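Octopine dehydrogenase (Pecten maximus, PDB 3C7A) catalyses the NADH-dependent reductive condensation of L-arginine with pyruvate to D-octopine, and the reverse reaction. Local coordinates at residues F210-G218 and Y235-L246; L326-I335 and I355-Y366. All blocks are in the same frame, centred on the assembly; numbering follows the deposited sequence.

Contact 1 of 2, residues F210-G218 and Y235-L246; sequences FVHPAILFG and YQGIDQATADML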
loop_
_atom_site.group_PDB
_atom_site.type_symbol
_atom_site.label_atom_id
_atom_site.label_comp_id
_atom_site.label_asym_id
_atom_site.label_seq_id
_atom_site.Cartn_x
_atom_site.Cartn_y
_atom_site.Cartn_z
ATOM N N PHE A 210 -7.568 -5.055 -8.751
ATOM C CA PHE A 210 -8.848 -5.127 -9.468
ATOM C C PHE A 210 -10.092 -5.359 -8.594
ATOM O O PHE A 210 -11.218 -5.239 -9.084
ATOM C CB PHE A 210 -8.777 -6.213 -10.557
ATOM C CG PHE A 210 -8.454 -7.595 -10.030
ATOM C CD1 PHE A 210 -9.458 -8.421 -9.524
ATOM C CD2 PHE A 210 -7.144 -8.072 -10.047
ATOM C CE1 PHE A 210 -9.162 -9.696 -9.036
ATOM C CE2 PHE A 210 -6.837 -9.347 -9.562
ATOM C CZ PHE A 210 -7.847 -10.160 -9.057
ATOM N N VAL A 211 -9.889 -5.686 -7.316
ATOM C CA VAL A 211 -10.975 -6.158 -6.432
ATOM C C VAL A 211 -12.122 -5.155 -6.201
ATOM O O VAL A 211 -13.282 -5.468 -6.484
ATOM C CB VAL A 211 -10.427 -6.702 -5.071
ATOM C CG1 VAL A 211 -11.564 -7.001 -4.090
ATOM C CG2 VAL A 211 -9.589 -7.956 -5.287
ATOM N N HIS A 212 -11.800 -3.966 -5.694
ATOM C CA HIS A 212 -12.827 -2.959 -5.387
ATOM C C HIS A 212 -13.521 -2.332 -6.607
ATOM O O HIS A 212 -14.740 -2.143 -6.581
ATOM C CB HIS A 212 -12.297 -1.877 -4.433
ATOM C CG HIS A 212 -12.117 -2.349 -3.022
ATOM N ND1 HIS A 212 -11.045 -1.973 -2.242
ATOM C CD2 HIS A 212 -12.868 -3.176 -2.254
ATOM C CE1 HIS A 212 -11.145 -2.542 -1.054
ATOM N NE2 HIS A 212 -12.243 -3.277 -1.036
ATOM N N PRO A 213 -12.756 -1.992 -7.673
ATOM C CA PRO A 213 -13.397 -1.529 -8.913
ATOM C C PRO A 213 -14.379 -2.533 -9.537
ATOM O O PRO A 213 -15.364 -2.117 -10.154
ATOM C CB PRO A 213 -12.208 -1.292 -9.854
ATOM C CG PRO A 213 -11.057 -1.041 -8.945
ATOM C CD PRO A 213 -11.285 -1.966 -7.791
ATOM N N ALA A 214 -14.114 -3.830 -9.370
ATOM C CA ALA A 214 -14.981 -4.886 -9.909
ATOM C C ALA A 214 -16.317 -5.013 -9.169
ATOM O O ALA A 214 -17.344 -5.315 -9.782
ATOM C CB ALA A 214 -14.249 -6.229 -9.922
ATOM N N ILE A 215 -16.292 -4.789 -7.856
ATOM C CA ILE A 215 -17.495 -4.852 -7.015
ATOM C C ILE A 215 -18.440 -3.671 -7.287
ATOM O O ILE A 215 -19.667 -3.836 -7.288
ATOM C CB ILE A 215 -17.128 -4.961 -5.503
ATOM C CG1 ILE A 215 -16.464 -6.316 -5.217
ATOM C CG2 ILE A 215 -18.361 -4.768 -4.609
ATOM C CD1 ILE A 215 -15.747 -6.405 -3.875
ATOM N N LEU A 216 -17.864 -2.494 -7.529
ATOM C CA LEU A 216 -18.637 -1.298 -7.880
ATOM C C LEU A 216 -19.257 -1.391 -9.281
ATOM O O LEU A 216 -20.386 -0.938 -9.495
ATOM C CB LEU A 216 -17.775 -0.034 -7.753
ATOM C CG LEU A 216 -17.363 0.434 -6.350
ATOM C CD1 LEU A 216 -16.219 1.436 -6.428
ATOM C CD2 LEU A 216 -18.542 1.025 -5.577
ATOM N N PHE A 217 -18.515 -1.981 -10.219
ATOM C CA PHE A 217 -18.989 -2.194 -11.593
ATOM C C PHE A 217 -20.104 -3.244 -11.667
ATOM O O PHE A 217 -21.014 -3.133 -12.491
ATOM C CB PHE A 217 -17.820 -2.583 -12.514
ATOM C CG PHE A 217 -18.219 -2.833 -13.950
ATOM C CD1 PHE A 217 -18.459 -1.771 -14.819
ATOM C CD2 PHE A 217 -18.342 -4.133 -14.435
ATOM C CE1 PHE A 217 -18.824 -1.998 -16.148
ATOM C CE2 PHE A 217 -18.705 -4.373 -15.761
ATOM C CZ PHE A 217 -18.948 -3.303 -16.619
ATOM N N GLY A 218 -20.026 -4.258 -10.807
ATOM C CA GLY A 218 -21.024 -5.327 -10.765
ATOM C C GLY A 218 -22.421 -4.879 -10.367
ATOM O O GLY A 218 -23.414 -5.455 -10.817
ATOM N N TYR A 235 -19.544 -6.799 0.083
ATOM C CA TYR A 235 -18.941 -8.084 -0.299
ATOM C C TYR A 235 -19.976 -9.208 -0.426
ATOM O O TYR A 235 -19.890 -10.038 -1.333
ATOM C CB TYR A 235 -17.850 -8.504 0.697
ATOM C CG TYR A 235 -16.691 -7.537 0.847
ATOM C CD1 TYR A 235 -16.604 -6.694 1.957
ATOM C CD2 TYR A 235 -15.672 -7.477 -0.106
ATOM C CE1 TYR A 235 -15.538 -5.805 2.110
ATOM C CE2 TYR A 235 -14.601 -6.591 0.036
ATOM C CZ TYR A 235 -14.541 -5.759 1.147
ATOM O OH TYR A 235 -13.489 -4.881 1.296
ATOM N N GLN A 236 -20.950 -9.224 0.485
ATOM C CA GLN A 236 -21.973 -10.276 0.521
ATOM C C GLN A 236 -23.153 -10.025 -0.432
ATOM O O GLN A 236 -24.129 -10.783 -0.431
ATOM C CB GLN A 236 -22.472 -10.499 1.958
ATOM C CG GLN A 236 -21.442 -11.143 2.895
ATOM C CD GLN A 236 -21.982 -11.443 4.292
ATOM O OE1 GLN A 236 -23.153 -11.197 4.595
ATOM N NE2 GLN A 236 -21.122 -11.982 5.151
ATOM N N GLY A 237 -23.047 -8.979 -1.254
ATOM C CA GLY A 237 -24.111 -8.609 -2.193
ATOM C C GLY A 237 -23.844 -8.892 -3.666
ATOM O O GLY A 237 -24.654 -8.524 -4.524
ATOM N N ILE A 238 -22.721 -9.546 -3.962
ATOM C CA ILE A 238 -22.322 -9.856 -5.344
ATOM C C ILE A 238 -23.187 -10.944 -6.001
ATOM O O ILE A 238 -23.816 -11.749 -5.308
ATOM C CB ILE A 238 -20.822 -10.263 -5.441
ATOM C CG1 ILE A 238 -20.518 -11.473 -4.544
ATOM C CG2 ILE A 238 -19.915 -9.074 -5.105
ATOM C CD1 ILE A 238 -19.310 -12.290 -4.979
ATOM N N ASP A 239 -23.213 -10.953 -7.335
ATOM C CA ASP A 239 -23.885 -12.011 -8.103
ATOM C C ASP A 239 -22.875 -12.964 -8.764
ATOM O O ASP A 239 -21.663 -12.772 -8.635
ATOM C CB ASP A 239 -24.869 -11.421 -9.135
ATOM C CG ASP A 239 -24.203 -10.477 -10.140
ATOM O OD1 ASP A 239 -22.967 -10.530 -10.323
ATOM O OD2 ASP A 239 -24.933 -9.678 -10.763
ATOM N N GLN A 240 -23.379 -13.984 -9.463
ATOM C CA GLN A 240 -22.529 -14.986 -10.125
ATOM C C GLN A 240 -21.656 -14.384 -11.232
ATOM O O GLN A 240 -20.510 -14.805 -11.423
ATOM C CB GLN A 240 -23.375 -16.151 -10.666
ATOM C CG GLN A 240 -22.582 -17.308 -11.304
ATOM C CD GLN A 240 -21.715 -18.076 -10.310
ATOM O OE1 GLN A 240 -22.203 -18.595 -9.304
ATOM N NE2 GLN A 240 -20.420 -18.163 -10.603
ATOM N N ALA A 241 -22.200 -13.398 -11.945
ATOM C CA ALA A 241 -21.477 -12.708 -13.017
ATOM C C ALA A 241 -20.250 -11.947 -12.506
ATOM O O ALA A 241 -19.213 -11.915 -13.172
ATOM C CB ALA A 241 -22.414 -11.772 -13.772
ATOM N N THR A 242 -20.377 -11.342 -11.324
ATOM C CA THR A 242 -19.273 -10.626 -10.677
ATOM C C THR A 242 -18.178 -11.594 -10.207
ATOM O O THR A 242 -16.988 -11.270 -10.265
ATOM C CB THR A 242 -19.777 -9.747 -9.497
ATOM O OG1 THR A 242 -20.821 -8.879 -9.957
ATOM C CG2 THR A 242 -18.653 -8.893 -8.916
ATOM N N ALA A 243 -18.588 -12.781 -9.755
ATOM C CA ALA A 243 -17.653 -13.828 -9.333
ATOM C C ALA A 243 -16.806 -14.369 -10.493
ATOM O O ALA A 243 -15.626 -14.680 -10.313
ATOM C CB ALA A 243 -18.397 -14.962 -8.636
ATOM N N ASP A 244 -17.415 -14.471 -11.675
ATOM C CA ASP A 244 -16.714 -14.904 -12.888
ATOM C C ASP A 244 -15.739 -13.840 -13.405
ATOM O O ASP A 244 -14.730 -14.169 -14.033
ATOM C CB ASP A 244 -17.714 -15.285 -13.989
ATOM C CG ASP A 244 -18.492 -16.560 -13.673
ATOM O OD1 ASP A 244 -18.068 -17.336 -12.788
ATOM O OD2 ASP A 244 -19.535 -16.789 -14.321
ATOM N N MET A 245 -16.054 -12.572 -13.143
ATOM C CA MET A 245 -15.180 -11.448 -13.488
ATOM C C MET A 245 -13.884 -11.480 -12.670
ATOM O O MET A 245 -12.801 -11.213 -13.201
ATOM C CB MET A 245 -15.919 -10.117 -13.286
ATOM C CG MET A 245 -15.059 -8.861 -13.431
ATOM S SD MET A 245 -14.493 -8.545 -15.113
ATOM C CE MET A 245 -15.933 -7.738 -15.810
ATOM N N LEU A 246 -14.007 -11.811 -11.386
ATOM C CA LEU A 246 -12.858 -11.895 -10.479
ATOM C C LEU A 246 -11.893 -13.026 -10.854
ATOM O O LEU A 246 -10.673 -12.866 -10.747
ATOM C CB LEU A 246 -13.324 -12.043 -9.022
ATOM C CG LEU A 246 -14.043 -10.858 -8.361
ATOM C CD1 LEU A 246 -14.799 -11.306 -7.115
ATOM C CD2 LEU A 246 -13.080 -9.716 -8.025
HETATM O O HOH W 1 -23.473 -7.675 -12.514
#
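Tyr-235 meets the active-site histidine through its phenol: His-212 NE2 donates to Tyr-235 OH over 3.1 Å, nearly straight at 173°, with the oxygen lying in the plane of the imidazole. The bond engages one ring nitrogen of a residue that also binds pyruvate, and such an in-plane bond would be expected to restrain the rotation of the imidazole. Ile-215 CD1 meets the same tyrosine ring obliquely, 3.9 Å from Tyr-235 CD2. Ile-238 follows, its CG2 methyl resting more loosely on Ile-215 CG1.

At Asp-239 the loop turns into a helix. Asp-239 OD1, at the N-cap, accepts twice: from Thr-242 N at 2.9 Å, and from Thr-242 OG1, which arrives from above the carboxylate plane. OD2 faces the other segment through a water that donates both to it and to Gly-218 O, a bridge between the two segments.

Thr-242 stands where the backbones run closest. With Thr-242 OG1 beside its own backbone N (chi1 -54°), the hydroxyl reaches Asp-239 while lying 3.6 Å from Gly-218 CA, and the CG2 methyl packs near Ala-214 O. One turn on, Met-245 sets CG near Ala-214 CB and CE near the Phe-217 ring. Leu-246 finishes the series: Leu-246 CD2 touches both Ala-214 CB (4.1 Å) and Phe-210 CE1 (4.0 Å).

Helices 211-218 and 240-246 thus run roughly antiparallel, at 153° with axes 9.9 Å apart, inside the alpha-helical domain. Around them, Phe-210 reaches further along helix 240-263 to Cys-249 and Cys-253, Ile-238 touches helix 293-298, and Phe-217 and Met-245 lean on helix 349-362.

Contact 2 of 2, residues L326-I335 and I355-Y366; sequences LTEDIPMGMI and IMWAQEKIGKEY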
loop_
_atom_site.group_PDB
_atom_site.type_symbol
_atom_site.label_atom_id
_atom_site.label_comp_id
_atom_site.label_asym_id
_atom_site.label_seq_id
_atom_site.Cartn_x
_atom_site.Cartn_y
_atom_site.Cartn_z
ATOM N N LEU A 326 -11.410 4.686 -5.832
ATOM C CA LEU A 326 -10.971 4.818 -7.223
ATOM C C LEU A 326 -9.829 5.822 -7.406
ATOM O O LEU A 326 -8.987 5.649 -8.289
ATOM C CB LEU A 326 -12.150 5.186 -8.136
ATOM C CG LEU A 326 -13.343 4.223 -8.259
ATOM C CD1 LEU A 326 -14.484 4.884 -9.020
ATOM C CD2 LEU A 326 -12.955 2.899 -8.919
ATOM N N THR A 327 -9.803 6.862 -6.572
ATOM C CA THR A 327 -8.797 7.929 -6.686
ATOM C C THR A 327 -7.381 7.496 -6.276
ATOM O O THR A 327 -6.402 8.168 -6.612
ATOM C CB THR A 327 -9.209 9.211 -5.910
ATOM O OG1 THR A 327 -9.440 8.895 -4.532
ATOM C CG2 THR A 327 -10.472 9.827 -6.508
ATOM N N GLU A 328 -7.283 6.379 -5.554
ATOM C CA GLU A 328 -5.993 5.799 -5.167
ATOM C C GLU A 328 -5.699 4.485 -5.904
ATOM O O GLU A 328 -4.604 4.303 -6.437
ATOM C CB GLU A 328 -5.916 5.589 -3.648
ATOM C CG GLU A 328 -5.581 6.848 -2.842
ATOM C CD GLU A 328 -4.114 6.929 -2.429
ATOM O OE1 GLU A 328 -3.665 6.079 -1.628
ATOM O OE2 GLU A 328 -3.412 7.856 -2.889
ATOM N N ASP A 329 -6.684 3.585 -5.943
ATOM C CA ASP A 329 -6.502 2.234 -6.500
ATOM C C ASP A 329 -6.257 2.167 -8.016
ATOM O O ASP A 329 -5.741 1.163 -8.513
ATOM C CB ASP A 329 -7.680 1.324 -6.118
ATOM C CG ASP A 329 -7.690 0.952 -4.639
ATOM O OD1 ASP A 329 -6.800 1.406 -3.887
ATOM O OD2 ASP A 329 -8.598 0.196 -4.225
ATOM N N ILE A 330 -6.625 3.222 -8.743
ATOM C CA ILE A 330 -6.393 3.272 -10.193
ATOM C C ILE A 330 -4.991 3.812 -10.557
ATOM O O ILE A 330 -4.184 3.062 -11.111
ATOM C CB ILE A 330 -7.540 4.015 -10.972
ATOM C CG1 ILE A 330 -8.906 3.339 -10.746
ATOM C CG2 ILE A 330 -7.211 4.145 -12.468
ATOM C CD1 ILE A 330 -9.042 1.910 -11.290
ATOM N N PRO A 331 -4.689 5.096 -10.241
ATOM C CA PRO A 331 -3.376 5.635 -10.639
ATOM C C PRO A 331 -2.178 5.048 -9.879
ATOM O O PRO A 331 -1.060 5.044 -10.404
ATOM C CB PRO A 331 -3.508 7.137 -10.354
ATOM C CG PRO A 331 -4.533 7.231 -9.286
ATOM C CD PRO A 331 -5.501 6.108 -9.533
ATOM N N MET A 332 -2.363 4.656 -8.625
ATOM C CA MET A 332 -1.354 4.010 -7.766
ATOM C C MET A 332 -1.411 2.435 -7.655
ATOM O O MET A 332 -0.795 1.876 -6.761
ATOM C CB MET A 332 -1.371 4.608 -6.352
ATOM C CG MET A 332 -1.431 6.127 -6.223
ATOM S SD MET A 332 0.079 6.954 -6.568
ATOM C CE MET A 332 -0.202 7.367 -8.136
ATOM N N GLY A 333 -2.147 1.800 -8.587
ATOM C CA GLY A 333 -2.474 0.386 -8.638
ATOM C C GLY A 333 -2.676 -0.293 -10.026
ATOM O O GLY A 333 -1.743 -0.733 -10.645
ATOM N N MET A 334 -3.901 -0.340 -10.501
ATOM C CA MET A 334 -4.239 -0.888 -11.840
ATOM C C MET A 334 -3.353 -0.364 -13.041
ATOM O O MET A 334 -2.913 -1.148 -13.838
ATOM C CB MET A 334 -5.768 -0.817 -12.160
ATOM C CG MET A 334 -6.806 -1.665 -11.354
ATOM S SD MET A 334 -8.491 -1.958 -12.069
ATOM C CE MET A 334 -8.085 -3.115 -13.341
ATOM N N ILE A 335 -3.059 0.952 -13.082
ATOM C CA ILE A 335 -2.257 1.564 -14.157
ATOM C C ILE A 335 -0.794 1.082 -14.148
ATOM O O ILE A 335 -0.186 0.910 -15.211
ATOM C CB ILE A 335 -2.330 3.130 -14.124
ATOM C CG1 ILE A 335 -3.772 3.631 -14.323
ATOM C CG2 ILE A 335 -1.381 3.772 -15.150
ATOM C CD1 ILE A 335 -4.403 3.321 -15.687
ATOM N N ILE A 355 -10.770 -0.412 -16.287
ATOM C CA ILE A 355 -10.008 0.844 -16.322
ATOM C C ILE A 355 -10.773 1.959 -17.054
ATOM O O ILE A 355 -10.860 3.085 -16.556
ATOM C CB ILE A 355 -8.590 0.645 -16.945
ATOM C CG1 ILE A 355 -7.718 -0.227 -16.033
ATOM C CG2 ILE A 355 -7.900 1.992 -17.203
ATOM C CD1 ILE A 355 -6.507 -0.845 -16.719
ATOM N N MET A 356 -11.332 1.633 -18.220
ATOM C CA MET A 356 -12.046 2.611 -19.051
ATOM C C MET A 356 -13.324 3.143 -18.390
ATOM O O MET A 356 -13.660 4.322 -18.538
ATOM C CB MET A 356 -12.366 2.029 -20.437
ATOM C CG MET A 356 -11.146 1.634 -21.283
ATOM S SD MET A 356 -10.014 2.983 -21.706
ATOM C CE MET A 356 -11.019 3.966 -22.821
ATOM N N TRP A 357 -14.023 2.274 -17.659
ATOM C CA TRP A 357 -15.249 2.651 -16.948
ATOM C C TRP A 357 -14.973 3.510 -15.709
ATOM O O TRP A 357 -15.678 4.492 -15.463
ATOM C CB TRP A 357 -16.060 1.403 -16.565
ATOM C CG TRP A 357 -17.354 1.706 -15.844
ATOM C CD1 TRP A 357 -18.543 2.068 -16.411
ATOM C CD2 TRP A 357 -17.580 1.669 -14.426
ATOM N NE1 TRP A 357 -19.495 2.262 -15.437
ATOM C CE2 TRP A 357 -18.933 2.023 -14.211
ATOM C CE3 TRP A 357 -16.773 1.373 -13.319
ATOM C CZ2 TRP A 357 -19.497 2.088 -12.930
ATOM C CZ3 TRP A 357 -17.335 1.438 -12.045
ATOM C CH2 TRP A 357 -18.686 1.793 -11.864
ATOM N N ALA A 358 -13.948 3.138 -14.943
ATOM C CA ALA A 358 -13.640 3.794 -13.667
ATOM C C ALA A 358 -13.076 5.211 -13.808
ATOM O O ALA A 358 -13.428 6.094 -13.022
ATOM C CB ALA A 358 -12.704 2.927 -12.831
ATOM N N GLN A 359 -12.209 5.421 -14.801
ATOM C CA GLN A 359 -11.592 6.736 -15.028
ATOM C C GLN A 359 -12.611 7.822 -15.409
ATOM O O GLN A 359 -12.435 8.991 -15.060
ATOM C CB GLN A 359 -10.438 6.656 -16.050
ATOM C CG GLN A 359 -10.832 6.271 -17.483
ATOM C CD GLN A 359 -9.649 6.235 -18.448
ATOM O OE1 GLN A 359 -8.498 6.045 -18.045
ATOM N NE2 GLN A 359 -9.934 6.409 -19.734
ATOM N N GLU A 360 -13.673 7.420 -16.106
ATOM C CA GLU A 360 -14.741 8.336 -16.518
ATOM C C GLU A 360 -15.591 8.806 -15.329
ATOM O O GLU A 360 -16.080 9.939 -15.320
ATOM C CB GLU A 360 -15.622 7.674 -17.589
ATOM C CG GLU A 360 -16.519 8.632 -18.384
ATOM C CD GLU A 360 -17.884 8.870 -17.740
ATOM O OE1 GLU A 360 -18.301 8.071 -16.873
ATOM O OE2 GLU A 360 -18.548 9.862 -18.112
ATOM N N LYS A 361 -15.759 7.934 -14.334
ATOM C CA LYS A 361 -16.580 8.237 -13.156
ATOM C C LYS A 361 -15.959 9.292 -12.236
ATOM O O LYS A 361 -16.676 9.983 -11.507
ATOM C CB LYS A 361 -16.890 6.962 -12.357
ATOM C CG LYS A 361 -17.662 5.879 -13.124
ATOM C CD LYS A 361 -19.015 6.360 -13.653
ATOM C CE LYS A 361 -20.084 6.386 -12.570
ATOM N NZ LYS A 361 -21.430 6.667 -13.142
ATOM N N ILE A 362 -14.632 9.406 -12.271
ATOM C CA ILE A 362 -13.910 10.392 -11.458
ATOM C C ILE A 362 -13.444 11.612 -12.269
ATOM O O ILE A 362 -12.914 12.574 -11.708
ATOM C CB ILE A 362 -12.714 9.759 -10.681
ATOM C CG1 ILE A 362 -11.768 9.009 -11.631
ATOM C CG2 ILE A 362 -13.225 8.847 -9.562
ATOM C CD1 ILE A 362 -10.390 8.718 -11.045
ATOM N N GLY A 363 -13.649 11.560 -13.585
ATOM C CA GLY A 363 -13.312 12.670 -14.480
ATOM C C GLY A 363 -11.839 12.786 -14.833
ATOM O O GLY A 363 -11.315 13.896 -14.968
ATOM N N LYS A 364 -11.174 11.642 -14.988
ATOM C CA LYS A 364 -9.752 11.593 -15.344
ATOM C C LYS A 364 -9.522 10.757 -16.609
ATOM O O LYS A 364 -10.418 10.028 -17.046
ATOM C CB LYS A 364 -8.919 11.037 -14.178
ATOM C CG LYS A 364 -9.022 11.820 -12.864
ATOM C CD LYS A 364 -8.268 13.147 -12.918
ATOM C CE LYS A 364 -8.389 13.901 -11.602
ATOM N NZ LYS A 364 -7.761 15.250 -11.664
ATOM N N GLU A 365 -8.327 10.869 -17.191
ATOM C CA GLU A 365 -7.974 10.137 -18.414
ATOM C C GLU A 365 -6.534 9.613 -18.360
ATOM O O GLU A 365 -5.590 10.394 -18.209
ATOM C CB GLU A 365 -8.172 11.028 -19.648
ATOM C CG GLU A 365 -8.127 10.287 -20.985
ATOM C CD GLU A 365 -8.142 11.222 -22.187
ATOM O OE1 GLU A 365 -7.305 12.150 -22.242
ATOM O OE2 GLU A 365 -8.984 11.020 -23.088
ATOM N N TYR A 366 -6.378 8.294 -18.489
ATOM C CA TYR A 366 -5.060 7.646 -18.448
ATOM C C TYR A 366 -4.759 6.792 -19.690
ATOM O O TYR A 366 -3.663 6.872 -20.252
ATOM C CB TYR A 366 -4.907 6.784 -17.186
ATOM C CG TYR A 366 -5.245 7.473 -15.879
ATOM C CD1 TYR A 366 -4.420 8.468 -15.353
ATOM C CD2 TYR A 366 -6.383 7.112 -15.158
ATOM C CE1 TYR A 366 -4.728 9.097 -14.148
ATOM C CE2 TYR A 366 -6.701 7.734 -13.952
ATOM C CZ TYR A 366 -5.869 8.724 -13.453
ATOM O OH TYR A 366 -6.182 9.338 -12.261
#
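Helices 330-335 and 355-362 run almost exactly antiparallel, at 176°, but their axes stay 12.0 Å apart, so large aliphatic side chains and one tyrosine have to span the gap. Ala-358 shows how a small residue serves two large ones: Ala-358 CB receives Leu-326 CD2 at 3.9 Å and Ile-330 CD1 at 4.1 Å. Leu-326 also lays CB and CD1 against Ile-362 CG2, a methyl that Thr-327 CG2 approaches as well.

Tyr-366 CE2 lies 3.9 Å from Ile-330 CG2, the tyrosine OH rests by the Pro-331 ring, and Tyr-366 CB meets Ile-335 CD1 at 3.8 Å. The same Ile-335 methyl touches Ile-355 CG2. Met-334, bent at its last torsion (chi3 73°), brings Met-334 CE to 4.0 Å from Ile-355 CG1.

No hydrogen bond crosses between the segments; within 355-366, Tyr-366 N donates to Gln-359 OE1 from above the amide plane. The chain turn that brings Tyr-366 back against helix 330-335 begins where helix 355-362 ends, in a Schellman motif with Lys-364 N bonded to Gln-359 O and Gly-363 at positive phi.

How the contacts relate
Both contacts pair roughly antiparallel helical segments of the alpha-helical domain, yet they illustrate different chemistry. Contact 1, only partly buried, mixes apolar packing with a direct hydrogen bond and a water bridge, and carries the active-site histidine. Contact 2 is buried and joined by apolar side chains alone, with the Leu-326 side chain about 7 Å from that of His-212. The two share no segment but touch one another: the Phe-217 ring meets Trp-357 edge-to-face, Phe-210 CA lies against Met-334 SD, and His-212 lies against Asp-329. An apolar helix pair thus stands directly beside the one that carries the catalytic histidine, their centres about 17 Å apart.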